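Local coordinates for protein 3-phytase (Klebsiella pneumoniae, PDB 2WNH) that probably hydrolyses phosphate monoesters of phytate (inositol hexakisphosphate), as a 3-phytase of the histidine acid phosphatase family, at residues A144-L147 and A148-E152; N253-L256 and Y257-Q260. The protein carries 3 engineered substitutions. All coordinates share one frame; numbering follows the deposited sequence.

In the fold
Contact 1 comes first along the chain and is one continuous run of helix 143-154, about 24 Å from the centre of the chain. Contact 2 follows it in sequence and forms the start of helix 256-274, together with the loop that leads there from helix 243-250; it lies deeper, about 15 Å from that centre. The two centres are 10 Å apart and the contacts touch. Gln-146 NE2 probably hydrogen-bonds to Thr-258 OG1, Arg-145 lies against the ring of Tyr-257 in a cation-pi arrangement, and Ala-149 packs on Val-255. Helix 143-154 is thereby joined to the beginning of helix 256-274 in this histidine acid phosphatase, away from the metal-binding residue His-358.

Contact 1 of 2, residues A144-L147 and A148-E152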
loop_
_atom_site.group_PDB
_atom_site.type_symbol
_atom_site.label_atom_id
_atom_site.label_comp_id
_atom_site.label_asym_id
_atom_site.label_seq_id
_atom_site.Cartn_x
_atom_site.Cartn_y
_atom_site.Cartn_z
ATOM N N ALA B 144 50.094 31.260 -4.725
ATOM C CA ALA B 144 50.536 32.594 -4.276
ATOM C C ALA B 144 49.373 33.520 -3.988
ATOM O O ALA B 144 49.392 34.270 -3.026
ATOM C CB ALA B 144 51.438 33.228 -5.322
ATOM N N ARG B 145 48.338 33.457 -4.832
ATOM C CA ARG B 145 47.138 34.275 -4.626
ATOM C C ARG B 145 46.343 33.756 -3.426
ATOM O O ARG B 145 45.860 34.537 -2.605
ATOM C CB ARG B 145 46.246 34.227 -5.881
ATOM C CG ARG B 145 46.739 35.051 -7.073
ATOM C CD ARG B 145 46.573 36.585 -6.839
ATOM N NE ARG B 145 45.178 37.010 -6.705
ATOM C CZ ARG B 145 44.576 37.358 -5.567
ATOM N NH1 ARG B 145 45.228 37.358 -4.407
ATOM N NH2 ARG B 145 43.297 37.714 -5.592
ATOM N N GLN B 146 46.222 32.433 -3.321
ATOM C CA GLN B 146 45.484 31.855 -2.194
ATOM C C GLN B 146 46.137 32.166 -0.853
ATOM O O GLN B 146 45.448 32.470 0.118
ATOM C CB GLN B 146 45.288 30.355 -2.349
ATOM C CG GLN B 146 44.247 29.794 -1.374
ATOM C CD GLN B 146 44.015 28.326 -1.614
ATOM O OE1 GLN B 146 44.931 27.505 -1.461
ATOM N NE2 GLN B 146 42.782 27.977 -2.020
ATOM N N LEU B 147 47.469 32.133 -0.807
ATOM C CA LEU B 147 48.202 32.542 0.394
ATOM C C LEU B 147 47.857 33.969 0.833
ATOM O O LEU B 147 47.553 34.213 2.003
ATOM C CB LEU B 147 49.709 32.390 0.149
ATOM C CG LEU B 147 50.653 32.679 1.325
ATOM C CD1 LEU B 147 50.341 31.788 2.531
ATOM C CD2 LEU B 147 52.071 32.425 0.827
ATOM N N ALA B 148 47.910 34.907 -0.110
ATOM C CA ALA B 148 47.545 36.288 0.146
ATOM C C ALA B 148 46.117 36.444 0.641
ATOM O O ALA B 148 45.854 37.138 1.627
ATOM C CB ALA B 148 47.744 37.119 -1.135
ATOM N N ALA B 149 45.191 35.807 -0.081
ATOM C CA ALA B 149 43.759 35.861 0.235
ATOM C C ALA B 149 43.416 35.356 1.634
ATOM O O ALA B 149 42.653 36.006 2.349
ATOM C CB ALA B 149 42.977 35.066 -0.833
ATOM N N VAL B 150 43.951 34.191 2.001
ATOM C CA VAL B 150 43.731 33.609 3.333
ATOM C C VAL B 150 44.347 34.511 4.406
ATOM O O VAL B 150 43.708 34.811 5.413
ATOM C CB VAL B 150 44.281 32.147 3.426
ATOM C CG1 VAL B 150 44.152 31.585 4.828
ATOM C CG2 VAL B 150 43.547 31.237 2.433
ATOM N N LYS B 151 45.568 34.977 4.167
ATOM C CA LYS B 151 46.224 35.856 5.149
ATOM C C LYS B 151 45.461 37.157 5.358
ATOM O O LYS B 151 45.310 37.627 6.493
ATOM C CB LYS B 151 47.671 36.132 4.744
ATOM C CG LYS B 151 48.587 34.964 5.007
ATOM C CD LYS B 151 49.962 35.205 4.385
ATOM C CE LYS B 151 50.701 36.331 5.098
ATOM N NZ LYS B 151 52.136 36.395 4.678
ATOM N N GLU B 152 44.949 37.724 4.265
ATOM C CA GLU B 152 44.181 38.969 4.321
ATOM C C GLU B 152 42.940 38.834 5.176
ATOM O O GLU B 152 42.680 39.653 6.065
ATOM C CB GLU B 152 43.794 39.439 2.918
ATOM C CG GLU B 152 43.141 40.820 2.896
ATOM C CD GLU B 152 44.052 41.911 3.470
ATOM O OE1 GLU B 152 45.215 42.036 3.012
ATOM O OE2 GLU B 152 43.604 42.645 4.384
#
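Three sound backbone bonds tie Ala-149 N to Arg-145 O (2.9 Å), Val-150 N to Gln-146 O (3.0 Å) and Lys-151 N to Leu-147 O (3.0 Å). A longer, weak bond from Ala-148 N to Ala-144 O precedes them.

Among the side chains, Leu-147 and Lys-151 run side by side in the same direction. The aliphatic part of the lysine, CB to CD, lies along the leucine, with Lys-151 CG 3.3 Å from Leu-147 O and Lys-151 CD 3.9 Å from Leu-147 CD1. Both residues also touch Val-191. This i to i+4 spacing is the ordinary repeat of the alpha-helix, here helix 143-154, which lays one side on strands 191-193 and 199-201 and another on the start of helix 256-274.

On the buried side Gln-146 and Val-150 are likewise aligned, Gln-146 CG to Val-150 CG2, 4.1 Å; the same methyl, Val-150 CG2, comes to 3.2 Å from Gln-146 O. With CG anti to the backbone N (chi1 -166°) and an extended chain beyond it, Gln-146 carries its amide past the valine to Thr-199 and Thr-258, which satisfy OE1 and NE2.

Arg-145 bends at chi2 and chi3, bringing its guanidinium edge to the methyl of Ala-148, with Arg-145 NH1 4.1 Å from Ala-148 CB.

Contact 2 of 2, residues N253-L256 and Y257-Q260; sequences NDVL and YTAQ
The carbonyl oxygen of Leu-256 accepts the shortest bond here, from Gln-260 N at 2.8 Å, with an N-H...O angle of 158°. Val-255 O receives Ala-259 N in the same way at 2.9 Å. These are the opening i to i+4 bonds of helix 256-274, for which Val-255 holds the N-cap position; its hydrocarbon side chain offers no acceptor to the N-H groups of the first turn.

The side chain of Gln-260 crosses that of Leu-256 at an angle. Its CG stands beside its own backbone N (chi1 -75°), and the extended chain beyond it brings the amide carbon CD of Gln-260 to within 3.8 Å of Leu-256 CG. The leucine branch CD1 meets Gln-260 CG at 4.0 Å. At the amide's far end NE2 bonds to Arg-391 O, while Leu-256 also packs on Arg-391.

Across the buried side, Val-255 and Thr-258 meet obliquely, with CB of the valine 4.1 Å from OG1 of the threonine. That hydroxyl is paired with Gln-146. Tyr-257, whose side chain touches Gln-146 and Ala-149 of helix 143-154, has its hydroxyl bonded to Asp-142 N.

Apart from the two backbone bonds, then, the contact is van der Waals in kind, while the hydroxyls of Tyr-257 and Thr-258 and NE2 of Gln-260 bond to other parts of the chain, tying the first turn of this helix to helix 143-154, to Asp-142 and to Arg-391.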
loop_
_atom_site.group_PDB
_atom_site.type_symbol
_atom_site.label_atom_id
_atom_site.label_comp_id
_atom_site.label_asym_id
_atom_site.label_seq_id
_atom_site.Cartn_x
_atom_site.Cartn_y
_atom_site.Cartn_z
ATOM N N ASN B 253 37.182 27.600 2.451
ATOM C CA ASN B 253 36.207 27.587 1.352
ATOM C C ASN B 253 35.440 28.880 1.134
ATOM O O ASN B 253 34.979 29.139 0.019
ATOM C CB ASN B 253 35.209 26.454 1.574
ATOM C CG ASN B 253 35.886 25.153 1.871
ATOM O OD1 ASN B 253 36.810 24.764 1.181
ATOM N ND2 ASN B 253 35.429 24.473 2.902
ATOM N N ASP B 254 35.268 29.673 2.182
ATOM C CA ASP B 254 34.471 30.889 2.091
ATOM C C ASP B 254 35.321 32.146 1.826
ATOM O O ASP B 254 34.823 33.258 1.920
ATOM C CB ASP B 254 33.595 31.045 3.333
ATOM C CG ASP B 254 32.528 29.955 3.426
ATOM O OD1 ASP B 254 31.990 29.532 2.368
ATOM O OD2 ASP B 254 32.220 29.508 4.547
ATOM N N VAL B 255 36.603 31.943 1.536
ATOM C CA VAL B 255 37.493 33.022 1.077
ATOM C C VAL B 255 37.113 33.312 -0.384
ATOM O O VAL B 255 37.159 32.418 -1.223
ATOM C CB VAL B 255 38.985 32.598 1.181
ATOM C CG1 VAL B 255 39.900 33.637 0.516
ATOM C CG2 VAL B 255 39.383 32.412 2.659
ATOM N N LEU B 256 36.755 34.563 -0.671
ATOM C CA LEU B 256 36.228 34.943 -1.987
ATOM C C LEU B 256 37.096 34.474 -3.150
ATOM O O LEU B 256 36.599 33.866 -4.093
ATOM C CB LEU B 256 36.007 36.452 -2.069
ATOM C CG LEU B 256 35.288 36.894 -3.347
ATOM C CD1 LEU B 256 33.918 36.199 -3.486
ATOM C CD2 LEU B 256 35.113 38.394 -3.358
ATOM N N TYR B 257 38.392 34.764 -3.101
ATOM C CA TYR B 257 39.286 34.304 -4.163
ATOM C C TYR B 257 39.107 32.813 -4.471
ATOM O O TYR B 257 38.953 32.402 -5.656
ATOM C CB TYR B 257 40.784 34.604 -3.844
ATOM C CG TYR B 257 41.718 33.910 -4.836
ATOM C CD1 TYR B 257 41.900 34.416 -6.127
ATOM C CD2 TYR B 257 42.384 32.738 -4.502
ATOM C CE1 TYR B 257 42.699 33.766 -7.045
ATOM C CE2 TYR B 257 43.180 32.078 -5.419
ATOM C CZ TYR B 257 43.351 32.616 -6.694
ATOM O OH TYR B 257 44.128 31.996 -7.641
ATOM N N THR B 258 39.163 32.002 -3.411
ATOM C CA THR B 258 39.120 30.547 -3.547
ATOM C C THR B 258 37.764 30.141 -4.127
ATOM O O THR B 258 37.697 29.302 -5.031
ATOM C CB THR B 258 39.338 29.866 -2.195
ATOM O OG1 THR B 258 40.651 30.193 -1.702
ATOM C CG2 THR B 258 39.199 28.342 -2.294
ATOM N N ALA B 259 36.705 30.754 -3.604
ATOM C CA ALA B 259 35.343 30.431 -4.061
ATOM C C ALA B 259 35.163 30.814 -5.533
ATOM O O ALA B 259 34.506 30.106 -6.297
ATOM C CB ALA B 259 34.319 31.130 -3.196
ATOM N N GLN B 260 35.753 31.933 -5.939
ATOM C CA GLN B 260 35.670 32.361 -7.337
ATOM C C GLN B 260 36.384 31.383 -8.266
ATOM O O GLN B 260 35.848 30.988 -9.298
ATOM C CB GLN B 260 36.229 33.782 -7.489
ATOM C CG GLN B 260 35.292 34.850 -6.975
ATOM C CD GLN B 260 35.879 36.238 -7.091
ATOM O OE1 GLN B 260 37.046 36.459 -6.751
ATOM N NE2 GLN B 260 35.066 37.190 -7.527
#